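Local coordinates for acetylxylan esterase (Geobacillus stearothermophilus, PDB 5BN1), which removes acetyl side groups from the xylose units of xylan and xylo-oligosaccharides as a serine esterase of the GDSL/SGNH hydrolase superfamily, at residues S62-V66 / R67-A71; I87-G90 / I91-W95. The protein carries 1 engineered substitution. One frame throughout, in Å; residues are numbered along the deposited sequence.

Contact 1. Residues S62-V66 / R67-A71; sequences SGNTV and RDLKA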
loop_
_atom_site.group_PDB
_atom_site.type_symbol
_atom_site.label_atom_id
_atom_site.label_comp_id
_atom_site.label_asym_id
_atom_site.label_seq_id
_atom_site.Cartn_x
_atom_site.Cartn_y
_atom_site.Cartn_z
ATOM N N SER A 62 -8.206 -11.068 -19.788
ATOM C CA SER A 62 -8.521 -9.755 -20.268
ATOM C C SER A 62 -7.644 -9.336 -21.430
ATOM O O SER A 62 -6.428 -9.543 -21.388
ATOM C CB SER A 62 -8.292 -8.766 -19.072
ATOM O OG SER A 62 -8.668 -7.466 -19.512
ATOM N N GLY A 63 -8.267 -8.720 -22.442
ATOM C CA GLY A 63 -7.640 -8.240 -23.639
ATOM C C GLY A 63 -7.537 -9.182 -24.808
ATOM O O GLY A 63 -7.091 -8.750 -25.857
ATOM N N ASN A 64 -7.799 -10.441 -24.539
ATOM C CA ASN A 64 -7.515 -11.434 -25.627
ATOM C C ASN A 64 -8.431 -11.302 -26.845
ATOM O O ASN A 64 -9.595 -10.972 -26.783
ATOM C CB ASN A 64 -7.661 -12.859 -25.087
ATOM C CG ASN A 64 -6.496 -13.424 -24.401
ATOM O OD1 ASN A 64 -5.446 -12.745 -24.054
ATOM N ND2 ASN A 64 -6.573 -14.681 -24.324
ATOM N N THR A 65 -7.792 -11.599 -27.982
ATOM C CA THR A 65 -8.452 -11.843 -29.258
ATOM C C THR A 65 -8.316 -13.363 -29.495
ATOM O O THR A 65 -7.685 -14.101 -28.776
ATOM C CB THR A 65 -7.765 -11.118 -30.349
ATOM O OG1 THR A 65 -6.421 -11.673 -30.504
ATOM C CG2 THR A 65 -7.641 -9.629 -30.137
ATOM N N VAL A 66 -8.877 -13.779 -30.616
ATOM C CA VAL A 66 -8.753 -15.237 -30.934
ATOM C C VAL A 66 -7.295 -15.585 -31.271
ATOM O O VAL A 66 -6.878 -16.733 -31.109
ATOM C CB VAL A 66 -9.734 -15.632 -32.050
ATOM C CG1 VAL A 66 -9.268 -15.176 -33.442
ATOM C CG2 VAL A 66 -9.927 -17.151 -32.041
ATOM N N ARG A 67 -6.505 -14.616 -31.688
ATOM C CA ARG A 67 -5.109 -14.820 -31.982
ATOM C C ARG A 67 -4.394 -15.174 -30.662
ATOM O O ARG A 67 -3.543 -16.086 -30.543
ATOM C CB ARG A 67 -4.526 -13.604 -32.576
ATOM C CG ARG A 67 -3.037 -13.742 -32.915
ATOM C CD ARG A 67 -2.451 -12.389 -33.355
ATOM N NE ARG A 67 -3.119 -11.748 -34.500
ATOM C CZ ARG A 67 -3.224 -10.456 -34.738
ATOM N NH1 ARG A 67 -2.780 -9.535 -33.810
ATOM N NH2 ARG A 67 -3.776 -10.009 -35.813
ATOM N N ASP A 68 -4.760 -14.486 -29.537
ATOM C CA ASP A 68 -4.213 -14.845 -28.285
ATOM C C ASP A 68 -4.689 -16.193 -27.789
ATOM O O ASP A 68 -3.917 -16.922 -27.122
ATOM C CB ASP A 68 -4.582 -13.774 -27.242
ATOM C CG ASP A 68 -4.072 -12.422 -27.617
ATOM O OD1 ASP A 68 -2.817 -12.260 -27.800
ATOM O OD2 ASP A 68 -4.842 -11.428 -27.671
ATOM N N LEU A 69 -5.942 -16.523 -28.014
ATOM C CA LEU A 69 -6.430 -17.884 -27.688
ATOM C C LEU A 69 -5.607 -18.957 -28.341
ATOM O O LEU A 69 -5.173 -19.865 -27.704
ATOM C CB LEU A 69 -7.870 -18.075 -28.027
ATOM C CG LEU A 69 -8.909 -17.208 -27.359
ATOM C CD1 LEU A 69 -10.299 -17.762 -27.482
ATOM C CD2 LEU A 69 -8.663 -16.978 -25.898
ATOM N N LYS A 70 -5.324 -18.737 -29.616
ATOM C CA LYS A 70 -4.514 -19.758 -30.330
ATOM C C LYS A 70 -3.187 -19.938 -29.703
ATOM O O LYS A 70 -2.698 -21.056 -29.577
ATOM C CB LYS A 70 -4.372 -19.391 -31.801
ATOM C CG LYS A 70 -3.433 -20.380 -32.569
ATOM C CD LYS A 70 -3.397 -19.888 -33.981
ATOM C CE LYS A 70 -2.502 -20.759 -34.860
ATOM N NZ LYS A 70 -2.240 -20.009 -36.151
ATOM N N ALA A 71 -2.544 -18.841 -29.268
ATOM C CA ALA A 71 -1.189 -18.919 -28.768
ATOM C C ALA A 71 -1.116 -19.708 -27.467
ATOM O O ALA A 71 -0.040 -20.241 -27.121
ATOM C CB ALA A 71 -0.613 -17.509 -28.633
HETATM O O HOH W 1 -4.112 -8.920 -26.473
#
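T65 and D68 form a capping box at the first turn of helix 66-78, with T65 as the N-cap. One half of the box runs from T65 N to D68 OD2, 3.0 Å apart and nearly straight at 168°; the oxygen receives it through its anti lone pair, the one turned from OD1. The other half is looser. T65 OG1 sits between its own backbone N and carbonyl carbon (chi1 65°), which places it within reach of the first backbone N-H groups of the helix, and there it takes two weak bonds, from R67 N at 3.2 Å and D68 N at 3.4 Å. The two side chains slant across one another, and the box links T65, the last loop residue before the helix, to the first turn through both backbone and side chain.

N64 crosses the same aspartate obliquely. Its CG rests 3.4 Å from D68 CB, and the amide and carboxylate planes are 33° apart. Past the cap, regular helix bonding begins: L69 N reaches T65 O in the carbonyl plane, and K70 N reaches V66 O. The V66 side chain packs on Y113, T116 and L120 of helix 110-124, while the R67 guanidinium makes a salt bridge with E112.

G63, inferred to stabilise the transition state, belongs to this loop and lies two residues before T65, with a positive phi. A water bridges it to the capping box, within bonding distance of G63 O at 3.0 Å and of D68 OD2 at 2.9 Å.

Contact 2. Residues I87-G90 / I91-W95; sequences IMIG and INDVW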
loop_
_atom_site.group_PDB
_atom_site.type_symbol
_atom_site.label_atom_id
_atom_site.label_comp_id
_atom_site.label_asym_id
_atom_site.label_seq_id
_atom_site.Cartn_x
_atom_site.Cartn_y
_atom_site.Cartn_z
ATOM N N ILE A 87 -16.383 -21.134 -25.452
ATOM C CA ILE A 87 -15.567 -20.074 -26.057
ATOM C C ILE A 87 -16.445 -18.858 -26.252
ATOM O O ILE A 87 -17.479 -18.869 -26.895
ATOM C CB ILE A 87 -14.962 -20.481 -27.444
ATOM C CG1 ILE A 87 -14.260 -21.823 -27.249
ATOM C CG2 ILE A 87 -14.102 -19.360 -27.984
ATOM C CD1 ILE A 87 -13.987 -22.469 -28.637
ATOM N N MET A 88 -15.961 -17.671 -25.767
ATOM C CA MET A 88 -16.567 -16.365 -26.089
ATOM C C MET A 88 -15.431 -15.413 -26.380
ATOM O O MET A 88 -14.690 -14.907 -25.557
ATOM C CB MET A 88 -17.469 -15.755 -24.986
ATOM C CG MET A 88 -18.143 -14.505 -25.477
ATOM S SD MET A 88 -19.582 -13.961 -24.535
ATOM C CE MET A 88 -18.892 -13.945 -22.901
ATOM N N ILE A 89 -15.272 -15.198 -27.719
ATOM C CA ILE A 89 -14.158 -14.382 -28.226
ATOM C C ILE A 89 -14.599 -13.634 -29.459
ATOM O O ILE A 89 -15.537 -14.015 -30.187
ATOM C CB ILE A 89 -12.922 -15.233 -28.502
ATOM C CG1 ILE A 89 -11.601 -14.437 -28.501
ATOM C CG2 ILE A 89 -13.154 -16.076 -29.818
ATOM C CD1 ILE A 89 -11.156 -14.049 -27.077
ATOM N N GLY A 90 -14.007 -12.451 -29.641
ATOM C CA GLY A 90 -14.336 -11.527 -30.782
ATOM C C GLY A 90 -14.539 -10.094 -30.400
ATOM O O GLY A 90 -14.400 -9.232 -31.222
ATOM N N ILE A 91 -14.913 -9.822 -29.124
ATOM C CA ILE A 91 -15.065 -8.440 -28.754
ATOM C C ILE A 91 -13.825 -7.606 -29.032
ATOM O O ILE A 91 -13.932 -6.531 -29.607
ATOM C CB ILE A 91 -15.497 -8.308 -27.294
ATOM C CG1 ILE A 91 -16.944 -8.735 -27.128
ATOM C CG2 ILE A 91 -15.366 -6.829 -26.814
ATOM C CD1 ILE A 91 -17.454 -8.881 -25.704
ATOM N N ASN A 92 -12.646 -8.090 -28.652
ATOM C CA ASN A 92 -11.421 -7.342 -28.798
ATOM C C ASN A 92 -10.961 -7.331 -30.269
ATOM O O ASN A 92 -10.461 -6.344 -30.774
ATOM C CB ASN A 92 -10.367 -7.818 -27.907
ATOM C CG ASN A 92 -10.708 -7.527 -26.461
ATOM O OD1 ASN A 92 -10.983 -6.342 -26.145
ATOM N ND2 ASN A 92 -10.601 -8.449 -25.618
ATOM N N ASP A 93 -11.185 -8.480 -30.947
ATOM C CA ASP A 93 -10.880 -8.622 -32.364
ATOM C C ASP A 93 -11.481 -7.492 -33.150
ATOM O O ASP A 93 -10.866 -6.960 -34.100
ATOM C CB ASP A 93 -11.384 -9.967 -32.826
ATOM C CG ASP A 93 -10.935 -11.112 -31.969
ATOM O OD1 ASP A 93 -11.264 -11.145 -30.710
ATOM O OD2 ASP A 93 -10.235 -12.068 -32.414
ATOM N N VAL A 94 -12.709 -7.107 -32.826
ATOM C CA VAL A 94 -13.479 -6.043 -33.353
ATOM C C VAL A 94 -13.044 -4.700 -32.742
ATOM O O VAL A 94 -12.841 -3.727 -33.443
ATOM C CB VAL A 94 -14.966 -6.292 -33.180
ATOM C CG1 VAL A 94 -15.762 -5.131 -33.612
ATOM C CG2 VAL A 94 -15.378 -7.563 -33.979
ATOM N N TRP A 95 -13.111 -4.633 -31.420
ATOM C CA TRP A 95 -12.973 -3.315 -30.732
ATOM C C TRP A 95 -11.720 -2.600 -31.148
ATOM O O TRP A 95 -11.765 -1.393 -31.344
ATOM C CB TRP A 95 -13.007 -3.534 -29.237
ATOM C CG TRP A 95 -13.432 -2.347 -28.404
ATOM C CD1 TRP A 95 -13.949 -1.167 -28.819
ATOM C CD2 TRP A 95 -13.623 -2.402 -26.977
ATOM N NE1 TRP A 95 -14.329 -0.392 -27.720
ATOM C CE2 TRP A 95 -14.145 -1.140 -26.584
ATOM C CE3 TRP A 95 -13.299 -3.338 -26.031
ATOM C CZ2 TRP A 95 -14.471 -0.896 -25.225
ATOM C CZ3 TRP A 95 -13.547 -3.071 -24.698
ATOM C CH2 TRP A 95 -14.139 -1.842 -24.342
HETATM O O HOH W 2 -12.271 -10.920 -27.715
#
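G90 and D93 make the closest side-chain approach here: D93 OD1 lies 3.1 Å from G90 CA, while the neighbouring G90 N, although near, is at too poor an angle to bond to it. With CG anti to its carbonyl carbon (chi1 -51°), the carboxylate folds back over the glycine that precedes the helix. From I89, CG1 meets the same oxygen at 4.0 Å, the two side chains running at about a right angle. V94 comes to the glycine from the helix side; its CG2 is 3.4 Å from G90 O, and its N gives that oxygen a 3.2 Å bond, with the donor tilted 26° from the carbonyl plane.

This is the switch from strand 84-88 of the parallel sheet into helix 91-99, with G90 at the N-cap position. G90 has a phi of 133°, a backbone angle that a glycine readily adopts. A water completes the turn by accepting from both G90 N and N92 N, each 3.0 Å away, and so ties the turn to the first residues of the helix.

In the next shell, D93 OD2 accepts from V66 N, which holds the carboxylate from the side of helix 66-78, and the I89 side chain packs on V66 and L69 of that helix. N92, inferred to stabilise the transition state, has its amide held at both ends: ND2 gives to N64 O, and OD1 accepts from R96 NH2. Further along the helix, the indole of W95 stacks on W190 of a neighbouring subunit.

Overall arrangement
Contact 1 comes first along the chain, in the loop after strand 55-58 and the start of helix 66-78; contact 2 follows in series, where strand 84-88 passes into helix 91-99. Both are turns into helices within the same parallel-sheet SGNH hydrolase fold, on the same side of the chain's centre, with centres about 9 Å apart. They touch directly, through two probable hydrogen bonds and by packing. The N92 side chain comes within about 4 Å of the CA of G63, and the side chain of the inferred nucleophile S15 lies about 5 Å from that of N92 and about 6 Å from the CA of G63, consistent with G63 and N92 sharing an oxyanion hole.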